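Local coordinates for 2-hydroxyisobutyryl-CoA synthetase (Aquincola tertiaricarbonis, PDB 6HDY), which is a CoA synthetase of the ANL superfamily, built from an AMP-binding domain and a C-terminal domain, at residues A[306-311]-A[315-320]; A[45-50]-A[83-88]; A[60-65]-A[71-76]. All blocks are in the same frame, centred on the assembly; numbering follows the deposited sequence.

Interaction 1: residues A[306-311]-A[315-320]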
loop_
_atom_site.group_PDB
_atom_site.type_symbol
_atom_site.label_atom_id
_atom_site.label_comp_id
_atom_site.label_asym_id
_atom_site.label_seq_id
_atom_site.Cartn_x
_atom_site.Cartn_y
_atom_site.Cartn_z
ATOM N N THR A 306 -8.956 -21.958 17.319
ATOM C CA THR A 306 -10.295 -21.364 17.274
ATOM C C THR A 306 -11.249 -22.161 18.197
ATOM O O THR A 306 -11.299 -23.403 18.138
ATOM C CB THR A 306 -10.840 -21.299 15.820
ATOM O OG1 THR A 306 -9.978 -20.520 14.991
ATOM C CG2 THR A 306 -12.270 -20.721 15.739
ATOM N N GLU A 307 -12.026 -21.426 19.010
ATOM C CA GLU A 307 -13.052 -21.965 19.893
ATOM C C GLU A 307 -14.367 -21.263 19.569
ATOM O O GLU A 307 -14.422 -20.037 19.593
ATOM C CB GLU A 307 -12.715 -21.682 21.350
ATOM C CG GLU A 307 -11.406 -22.248 21.853
ATOM C CD GLU A 307 -11.069 -21.708 23.224
ATOM O OE1 GLU A 307 -10.521 -20.587 23.298
ATOM O OE2 GLU A 307 -11.453 -22.347 24.227
ATOM N N VAL A 308 -15.430 -22.014 19.282
ATOM C CA VAL A 308 -16.720 -21.373 19.026
ATOM C C VAL A 308 -17.501 -21.513 20.330
ATOM O O VAL A 308 -17.823 -22.620 20.779
ATOM C CB VAL A 308 -17.407 -21.859 17.731
ATOM C CG1 VAL A 308 -18.831 -21.327 17.602
ATOM C CG2 VAL A 308 -16.569 -21.462 16.521
ATOM N N CYS A 309 -17.687 -20.372 20.997
ATOM C CA CYS A 309 -18.180 -20.325 22.358
ATOM C C CYS A 309 -19.556 -19.706 22.544
ATOM O O CYS A 309 -20.008 -18.871 21.760
ATOM C CB CYS A 309 -17.143 -19.627 23.244
ATOM S SG CYS A 309 -15.488 -20.387 23.196
ATOM N N ASP A 310 -20.183 -20.086 23.655
ATOM C CA ASP A 310 -21.437 -19.511 24.080
ATOM C C ASP A 310 -21.040 -18.158 24.731
ATOM O O ASP A 310 -20.280 -18.169 25.706
ATOM C CB ASP A 310 -22.108 -20.452 25.092
ATOM C CG ASP A 310 -23.513 -20.090 25.519
ATOM O OD1 ASP A 310 -23.881 -18.901 25.407
ATOM O OD2 ASP A 310 -24.228 -20.988 26.019
ATOM N N PRO A 311 -21.506 -16.999 24.183
ATOM C CA PRO A 311 -21.126 -15.684 24.757
ATOM C C PRO A 311 -21.529 -15.437 26.215
ATOM O O PRO A 311 -21.079 -14.453 26.819
ATOM C CB PRO A 311 -21.808 -14.678 23.819
ATOM C CG PRO A 311 -22.052 -15.438 22.545
ATOM C CD PRO A 311 -22.377 -16.823 23.001
ATOM N N ARG A 315 -17.521 -20.860 26.968
ATOM C CA ARG A 315 -17.195 -22.277 26.840
ATOM C C ARG A 315 -17.638 -22.742 25.466
ATOM O O ARG A 315 -18.574 -22.163 24.911
ATOM C CB ARG A 315 -17.770 -23.112 27.993
ATOM C CG ARG A 315 -16.894 -23.014 29.249
ATOM C CD ARG A 315 -17.282 -23.979 30.347
ATOM N NE ARG A 315 -17.991 -23.294 31.430
ATOM C CZ ARG A 315 -19.289 -23.432 31.686
ATOM N NH1 ARG A 315 -19.850 -22.763 32.685
ATOM N NH2 ARG A 315 -20.036 -24.252 30.950
ATOM N N ARG A 316 -16.905 -23.711 24.871
ATOM C CA ARG A 316 -17.200 -24.216 23.529
ATOM C C ARG A 316 -18.622 -24.756 23.432
ATOM O O ARG A 316 -19.097 -25.392 24.372
ATOM C CB ARG A 316 -16.193 -25.305 23.105
ATOM C CG ARG A 316 -14.776 -24.800 22.795
ATOM C CD ARG A 316 -13.769 -25.947 22.740
ATOM N NE ARG A 316 -13.659 -26.655 24.023
ATOM C CZ ARG A 316 -13.073 -27.841 24.196
ATOM N NH1 ARG A 316 -12.524 -28.476 23.167
ATOM N NH2 ARG A 316 -13.040 -28.402 25.396
ATOM N N VAL A 317 -19.318 -24.440 22.321
ATOM C CA VAL A 317 -20.666 -24.941 22.033
ATOM C C VAL A 317 -20.478 -26.272 21.282
ATOM O O VAL A 317 -19.444 -26.419 20.607
ATOM C CB VAL A 317 -21.574 -23.941 21.244
ATOM C CG1 VAL A 317 -21.792 -22.651 22.022
ATOM C CG2 VAL A 317 -21.059 -23.645 19.837
ATOM N N PRO A 318 -21.412 -27.259 21.368
ATOM C CA PRO A 318 -21.214 -28.513 20.607
ATOM C C PRO A 318 -21.209 -28.253 19.102
ATOM O O PRO A 318 -21.731 -27.219 18.671
ATOM C CB PRO A 318 -22.443 -29.365 20.997
ATOM C CG PRO A 318 -22.964 -28.760 22.250
ATOM C CD PRO A 318 -22.686 -27.297 22.122
ATOM N N TYR A 319 -20.631 -29.174 18.303
ATOM C CA TYR A 319 -20.642 -29.042 16.844
ATOM C C TYR A 319 -22.077 -29.110 16.325
ATOM O O TYR A 319 -22.897 -29.861 16.853
ATOM C CB TYR A 319 -19.751 -30.090 16.181
ATOM C CG TYR A 319 -18.289 -29.956 16.546
ATOM C CD1 TYR A 319 -17.566 -28.809 16.211
ATOM C CD2 TYR A 319 -17.627 -30.968 17.230
ATOM C CE1 TYR A 319 -16.210 -28.689 16.529
ATOM C CE2 TYR A 319 -16.281 -30.850 17.571
ATOM C CZ TYR A 319 -15.574 -29.713 17.214
ATOM O OH TYR A 319 -14.242 -29.627 17.529
ATOM N N GLY A 320 -22.385 -28.276 15.345
ATOM C CA GLY A 320 -23.739 -28.160 14.813
ATOM C C GLY A 320 -24.485 -26.999 15.443
ATOM O O GLY A 320 -25.609 -26.694 15.042
#

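Interaction 2: residues A[45-50]-A[83-88]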
loop_
_atom_site.group_PDB
_atom_site.type_symbol
_atom_site.label_atom_id
_atom_site.label_comp_id
_atom_site.label_asym_id
_atom_site.label_seq_id
_atom_site.Cartn_x
_atom_site.Cartn_y
_atom_site.Cartn_z
ATOM N N GLU A 45 -4.939 -36.215 17.945
ATOM C CA GLU A 45 -3.473 -36.172 17.978
ATOM C C GLU A 45 -3.008 -34.706 17.926
ATOM O O GLU A 45 -2.054 -34.335 18.621
ATOM C CB GLU A 45 -2.887 -36.934 16.773
ATOM C CG GLU A 45 -2.778 -38.441 16.947
ATOM C CD GLU A 45 -1.506 -38.919 17.621
ATOM O OE1 GLU A 45 -1.595 -39.886 18.411
ATOM O OE2 GLU A 45 -0.424 -38.332 17.370
ATOM N N ARG A 46 -3.687 -33.883 17.096
ATOM C CA ARG A 46 -3.381 -32.462 16.928
ATOM C C ARG A 46 -3.780 -31.686 18.175
ATOM O O ARG A 46 -3.012 -30.834 18.619
ATOM C CB ARG A 46 -4.081 -31.874 15.695
ATOM C CG ARG A 46 -3.481 -30.532 15.269
ATOM C CD ARG A 46 -4.385 -29.768 14.340
ATOM N NE ARG A 46 -4.383 -30.331 12.990
ATOM C CZ ARG A 46 -5.370 -31.058 12.479
ATOM N NH1 ARG A 46 -6.454 -31.314 13.198
ATOM N NH2 ARG A 46 -5.295 -31.510 11.237
ATOM N N ASP A 47 -4.964 -32.006 18.755
ATOM C CA ASP A 47 -5.477 -31.386 19.980
ATOM C C ASP A 47 -4.554 -31.614 21.176
ATOM O O ASP A 47 -4.514 -30.770 22.078
ATOM C CB ASP A 47 -6.901 -31.859 20.287
ATOM C CG ASP A 47 -8.010 -31.163 19.516
ATOM O OD1 ASP A 47 -7.696 -30.298 18.660
ATOM O OD2 ASP A 47 -9.200 -31.490 19.765
ATOM N N LYS A 48 -3.787 -32.727 21.164
ATOM C CA LYS A 48 -2.819 -33.027 22.216
ATOM C C LYS A 48 -1.646 -32.043 22.136
ATOM O O LYS A 48 -1.226 -31.478 23.152
ATOM C CB LYS A 48 -2.309 -34.473 22.104
ATOM C CG LYS A 48 -3.311 -35.499 22.645
ATOM C CD LYS A 48 -2.656 -36.785 23.164
ATOM C CE LYS A 48 -3.685 -37.747 23.729
ATOM N NZ LYS A 48 -3.097 -38.679 24.729
ATOM N N ALA A 49 -1.119 -31.850 20.916
ATOM C CA ALA A 49 0.003 -30.975 20.642
ATOM C C ALA A 49 -0.412 -29.507 20.787
ATOM O O ALA A 49 0.381 -28.724 21.291
ATOM C CB ALA A 49 0.554 -31.254 19.256
ATOM N N ILE A 50 -1.673 -29.159 20.426
ATOM C CA ILE A 50 -2.231 -27.797 20.573
ATOM C C ILE A 50 -2.212 -27.404 22.048
ATOM O O ILE A 50 -1.729 -26.327 22.371
ATOM C CB ILE A 50 -3.637 -27.658 19.923
ATOM C CG1 ILE A 50 -3.518 -27.630 18.393
ATOM C CG2 ILE A 50 -4.393 -26.414 20.446
ATOM C CD1 ILE A 50 -4.749 -28.075 17.661
ATOM N N LYS A 83 -4.367 -27.819 32.144
ATOM C CA LYS A 83 -4.067 -29.255 32.096
ATOM C C LYS A 83 -4.913 -30.013 31.074
ATOM O O LYS A 83 -4.737 -31.220 30.912
ATOM C CB LYS A 83 -4.162 -29.885 33.497
ATOM C CG LYS A 83 -3.132 -29.342 34.489
ATOM C CD LYS A 83 -3.151 -30.152 35.757
ATOM C CE LYS A 83 -2.266 -29.616 36.849
ATOM N NZ LYS A 83 -2.247 -30.550 38.012
ATOM N N SER A 84 -5.802 -29.287 30.361
ATOM C CA SER A 84 -6.699 -29.780 29.307
ATOM C C SER A 84 -7.323 -28.591 28.562
ATOM O O SER A 84 -7.268 -27.467 29.054
ATOM C CB SER A 84 -7.795 -30.668 29.893
ATOM O OG SER A 84 -8.710 -29.940 30.692
ATOM N N LEU A 85 -7.963 -28.850 27.403
ATOM C CA LEU A 85 -8.655 -27.842 26.602
ATOM C C LEU A 85 -9.887 -27.314 27.352
ATOM O O LEU A 85 -10.315 -26.175 27.129
ATOM C CB LEU A 85 -9.045 -28.410 25.220
ATOM C CG LEU A 85 -7.877 -28.798 24.281
ATOM C CD1 LEU A 85 -8.392 -29.515 23.038
ATOM C CD2 LEU A 85 -7.030 -27.584 23.891
ATOM N N GLU A 86 -10.430 -28.140 28.263
ATOM C CA GLU A 86 -11.560 -27.787 29.117
ATOM C C GLU A 86 -11.118 -26.782 30.201
ATOM O O GLU A 86 -11.902 -25.918 30.580
ATOM C CB GLU A 86 -12.279 -29.029 29.713
ATOM C CG GLU A 86 -11.734 -30.407 29.332
ATOM C CD GLU A 86 -11.774 -30.865 27.882
ATOM O OE1 GLU A 86 -12.810 -30.671 27.206
ATOM O OE2 GLU A 86 -10.768 -31.464 27.436
ATOM N N ASP A 87 -9.858 -26.877 30.669
ATOM C CA ASP A 87 -9.283 -25.940 31.647
ATOM C C ASP A 87 -9.112 -24.572 30.991
ATOM O O ASP A 87 -9.388 -23.551 31.613
ATOM C CB ASP A 87 -7.909 -26.422 32.137
ATOM C CG ASP A 87 -7.896 -27.492 33.209
ATOM O OD1 ASP A 87 -8.876 -27.580 33.981
ATOM O OD2 ASP A 87 -6.885 -28.188 33.322
ATOM N N PHE A 88 -8.659 -24.568 29.729
ATOM C CA PHE A 88 -8.451 -23.387 28.905
ATOM C C PHE A 88 -9.731 -22.553 28.760
ATOM O O PHE A 88 -9.699 -21.358 29.035
ATOM C CB PHE A 88 -7.922 -23.819 27.525
ATOM C CG PHE A 88 -7.283 -22.731 26.698
ATOM C CD1 PHE A 88 -6.082 -22.147 27.094
ATOM C CD2 PHE A 88 -7.852 -22.325 25.494
ATOM C CE1 PHE A 88 -5.497 -21.127 26.333
ATOM C CE2 PHE A 88 -7.239 -21.344 24.706
ATOM C CZ PHE A 88 -6.078 -20.737 25.143
#

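Interaction 3: residues A[60-65]-A[71-76]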
loop_
_atom_site.group_PDB
_atom_site.type_symbol
_atom_site.label_atom_id
_atom_site.label_comp_id
_atom_site.label_asym_id
_atom_site.label_seq_id
_atom_site.Cartn_x
_atom_site.Cartn_y
_atom_site.Cartn_z
ATOM N N TYR A 60 4.957 -18.267 28.130
ATOM C CA TYR A 60 5.638 -17.180 27.436
ATOM C C TYR A 60 4.985 -15.832 27.779
ATOM O O TYR A 60 5.698 -14.900 28.098
ATOM C CB TYR A 60 5.724 -17.448 25.916
ATOM C CG TYR A 60 6.258 -16.261 25.130
ATOM C CD1 TYR A 60 7.631 -16.032 25.015
ATOM C CD2 TYR A 60 5.392 -15.350 24.524
ATOM C CE1 TYR A 60 8.122 -14.946 24.294
ATOM C CE2 TYR A 60 5.876 -14.245 23.831
ATOM C CZ TYR A 60 7.241 -14.048 23.718
ATOM O OH TYR A 60 7.704 -12.935 23.060
ATOM N N ALA A 61 3.638 -15.753 27.763
ATOM C CA ALA A 61 2.891 -14.521 28.057
ATOM C C ALA A 61 3.019 -14.113 29.520
ATOM O O ALA A 61 3.182 -12.940 29.817
ATOM C CB ALA A 61 1.435 -14.687 27.671
ATOM N N TRP A 62 2.993 -15.088 30.438
ATOM C CA TRP A 62 3.173 -14.853 31.878
ATOM C C TRP A 62 4.527 -14.219 32.160
ATOM O O TRP A 62 4.648 -13.379 33.052
ATOM C CB TRP A 62 3.094 -16.186 32.611
ATOM C CG TRP A 62 3.199 -16.111 34.100
ATOM C CD1 TRP A 62 4.319 -16.309 34.858
ATOM C CD2 TRP A 62 2.113 -15.959 35.019
ATOM N NE1 TRP A 62 4.001 -16.269 36.197
ATOM C CE2 TRP A 62 2.647 -16.084 36.325
ATOM C CE3 TRP A 62 0.733 -15.719 34.867
ATOM C CZ2 TRP A 62 1.849 -15.979 37.475
ATOM C CZ3 TRP A 62 -0.053 -15.604 36.004
ATOM C CH2 TRP A 62 0.503 -15.732 37.290
ATOM N N GLU A 63 5.542 -14.633 31.395
ATOM C CA GLU A 63 6.915 -14.154 31.531
ATOM C C GLU A 63 7.152 -12.779 30.928
ATOM O O GLU A 63 7.939 -12.022 31.490
ATOM C CB GLU A 63 7.883 -15.163 30.876
ATOM C CG GLU A 63 9.275 -15.197 31.484
ATOM C CD GLU A 63 9.317 -15.648 32.929
ATOM O OE1 GLU A 63 8.507 -16.527 33.309
ATOM O OE2 GLU A 63 10.156 -15.107 33.687
ATOM N N HIS A 64 6.516 -12.462 29.772
ATOM C CA HIS A 64 6.811 -11.228 29.036
ATOM C C HIS A 64 5.701 -10.183 28.965
ATOM O O HIS A 64 5.964 -9.042 28.599
ATOM C CB HIS A 64 7.254 -11.606 27.619
ATOM C CG HIS A 64 8.534 -12.377 27.605
ATOM N ND1 HIS A 64 8.568 -13.705 27.237
ATOM C CD2 HIS A 64 9.773 -12.001 27.981
ATOM C CE1 HIS A 64 9.829 -14.086 27.375
ATOM N NE2 HIS A 64 10.588 -13.094 27.811
ATOM N N ALA A 65 4.478 -10.549 29.317
ATOM C CA ALA A 65 3.339 -9.636 29.241
ATOM C C ALA A 65 2.701 -9.342 30.598
ATOM O O ALA A 65 1.903 -10.146 31.080
ATOM C CB ALA A 65 2.297 -10.169 28.269
ATOM N N LYS A 71 -4.199 -9.740 34.242
ATOM C CA LYS A 71 -5.522 -10.228 33.850
ATOM C C LYS A 71 -5.783 -11.612 34.396
ATOM O O LYS A 71 -6.854 -11.855 34.952
ATOM C CB LYS A 71 -5.704 -10.205 32.315
ATOM C CG LYS A 71 -7.160 -10.324 31.897
ATOM C CD LYS A 71 -7.341 -10.598 30.409
ATOM C CE LYS A 71 -8.644 -10.046 29.863
ATOM N NZ LYS A 71 -9.801 -10.257 30.789
ATOM N N TRP A 72 -4.802 -12.515 34.238
ATOM C CA TRP A 72 -4.903 -13.897 34.705
ATOM C C TRP A 72 -4.960 -13.998 36.198
ATOM O O TRP A 72 -5.780 -14.770 36.700
ATOM C CB TRP A 72 -3.802 -14.776 34.118
ATOM C CG TRP A 72 -3.912 -14.928 32.630
ATOM C CD1 TRP A 72 -4.969 -14.578 31.836
ATOM C CD2 TRP A 72 -2.901 -15.433 31.753
ATOM N NE1 TRP A 72 -4.695 -14.879 30.530
ATOM C CE2 TRP A 72 -3.421 -15.382 30.444
ATOM C CE3 TRP A 72 -1.604 -15.933 31.949
ATOM C CZ2 TRP A 72 -2.698 -15.839 29.336
ATOM C CZ3 TRP A 72 -0.873 -16.342 30.846
ATOM C CH2 TRP A 72 -1.423 -16.309 29.562
ATOM N N GLU A 73 -4.147 -13.192 36.914
ATOM C CA GLU A 73 -4.140 -13.169 38.389
ATOM C C GLU A 73 -5.522 -12.748 38.928
ATOM O O GLU A 73 -6.014 -13.347 39.887
ATOM C CB GLU A 73 -3.046 -12.229 38.921
ATOM C CG GLU A 73 -1.638 -12.815 38.920
ATOM C CD GLU A 73 -0.515 -11.839 39.234
ATOM O OE1 GLU A 73 0.652 -12.286 39.329
ATOM O OE2 GLU A 73 -0.796 -10.626 39.379
ATOM N N GLU A 74 -6.157 -11.758 38.263
ATOM C CA GLU A 74 -7.485 -11.224 38.569
ATOM C C GLU A 74 -8.584 -12.301 38.410
ATOM O O GLU A 74 -9.501 -12.350 39.240
ATOM C CB GLU A 74 -7.767 -9.976 37.692
ATOM C CG GLU A 74 -9.101 -9.268 37.921
ATOM C CD GLU A 74 -9.418 -8.860 39.349
ATOM O OE1 GLU A 74 -8.848 -7.851 39.823
ATOM O OE2 GLU A 74 -10.242 -9.552 39.991
ATOM N N ALA A 75 -8.460 -13.188 37.388
ATOM C CA ALA A 75 -9.409 -14.286 37.137
ATOM C C ALA A 75 -9.053 -15.599 37.861
ATOM O O ALA A 75 -9.748 -16.609 37.689
ATOM C CB ALA A 75 -9.553 -14.530 35.645
ATOM N N GLY A 76 -7.994 -15.560 38.671
ATOM C CA GLY A 76 -7.505 -16.698 39.448
ATOM C C GLY A 76 -6.871 -17.787 38.607
ATOM O O GLY A 76 -7.075 -18.972 38.874
#

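Interaction 1: residues A[306-311]-A[315-320]
Val317 lays its branched side chain over the backbone of Val308, Cys309 and Asp310. Its CB stands 4.0 Å from Val308 O, and the two methyls then part. With CG1 anti to the carbonyl carbon (chi1 -61°), that methyl reaches back along the opposite strand to Asp310 N, 3.4 Å away, and also touches Asp310 CB. CG2 turns instead to Val308, meeting its O and, at 3.9 Å, its CG1. A beta-branched residue suits this place because its two methyls cover two successive peptides, 308-309 and 309-310.

The side chain follows on from the hairpin of strands 304-310 and 315-316, the latter a short, weakly bonded outermost strand of the antiparallel sheet. Cys309 and Arg316 form a non-hydrogen-bonded pair. Val317 N donates to Val308 O at 2.8 Å in the carbonyl plane, nearly straight at 166°, and Asp310 N donates to Arg315 O at 2.9 Å. Val308 O also takes a CA-H...O contact from Arg316 CA at 3.2 Å.

Arg316 CG rests on Glu307 CB, but Glu307 OE2 and Arg316 NE stay 4.8 Å apart: Glu307 pairs with Arg339, Arg316 with Glu89 and Glu86. Backbone bonds and aliphatic carbon therefore join the hairpin, leaving charges to tie it to its surroundings.

Interaction 2: residues A[45-50]-A[83-88]
Leu85 pushes its CD1 methyl against the side chain of Asp47, crossing it at about a right angle. The methyl meets Asp47 CB, CG and OD2 almost evenly, lying 3.9 Å from CG, a purely van der Waals contact that gives the carboxylate no polar partner. The other branch turns to Ile50, one helical turn further on, where CD2 and Ile50 CG2 are 4.5 Å apart, a loose apolar approach. Asp47 and Ile50, three residues apart, face the same way from helix 43-64, and a forked leucine suits the place because its two methyls can serve both. The backbones stay well apart, Asp47 CA and Leu85 CA being 8.2 Å from one another, and the summed buried surface is only 115 Å².

Leu85 is the first residue of its helix, just after the N-cap Ser84. With chi1 at 68°, Ser84 OG accepts a bond from Asp87 N at 3.3 Å, as serine, short and polar, commonly does there. Asp87 answers from the first turn, its OD2 taking Lys83 N at 2.8 Å through the anti lone pair, while OD1 pairs with Arg91. An acidic group at this end of a helix is probably favoured by the helix dipole.

Around the contact, Tyr305 of strand 304-310 lies against both Ile50 and Leu85, and Leu54, further along helix 43-64, touches Leu85 and Phe88. The beginning of helix 85-91 is thus packed against both helix 43-64 and strand 304-310.

Interaction 3: residues A[60-65]-A[71-76]
A helical corner, in which helix 43-64 gives way to helix 66-74 after a single intervening residue, brings Trp62 and Trp72 together across the turn between the two helices. The two indoles meet at their edges: Trp62 CE3 and Trp72 CE3 are 3.7 Å apart, each close to the plane of the other ring, so this is an edge contact of benzo rings and not a stack. Trp62 is swung out of its helix with CG anti to the backbone N (chi1 -177°), which carries the ring across to the second helix. Trp72 aims its CB at the first helix and reaches further with the rim of its benzo ring. Its CZ3 lies 4.1 Å from Trp62 N, and its CH2 approaches Ala61 CB at 3.8 Å. Alanine suits that position because its small methyl lets the indole come close to the helix backbone.

The corner turns at Ala65, the first residue past helix 43-64 and the N-cap of the next; its N still bonds to Ala61 O at 2.8 Å. The second helix closes in a Schellman motif at Gly76, whose positive phi of 70° is easy for glycine.

Beyond the tryptophan pair, the extended chain of Glu73 passes the far end of the Trp62 ring. Trp62 CH2 lies 4.0 Å from Glu73 CG, and the carboxylate plane is turned 81° from the indole. Arg69, about a turn earlier on helix 66-74, makes a cation-pi contact with Trp62 and donates NE to the backbone O of the same residue. Phe77 meets Trp72 edge-to-face. Trp62 and Glu73 also touch a neighbouring molecule in the crystal, which may influence how these two side chains are posed.

How the interactions relate
Interactions 1 and 2 adjoin, their centres 15 Å apart: Arg316 NH2 of the hairpin forms a salt bridge of 2.9 Å with Glu86 OE1, and Glu307 packs on Phe88, so helix 85-91 links the sheet edge to helix 43-64. Interaction 3 lies further along the same long helix, 43-64, that interaction 2 uses; their centres are 19 Å apart and their nearest atoms about 7 Å. Between interactions 1 and 3 the nearest atoms are about 11 Å apart. Of the three, interaction 1 can be placed against the ligand: the Val308 side chain is about 12 Å from bound 8LQ, too far to touch it.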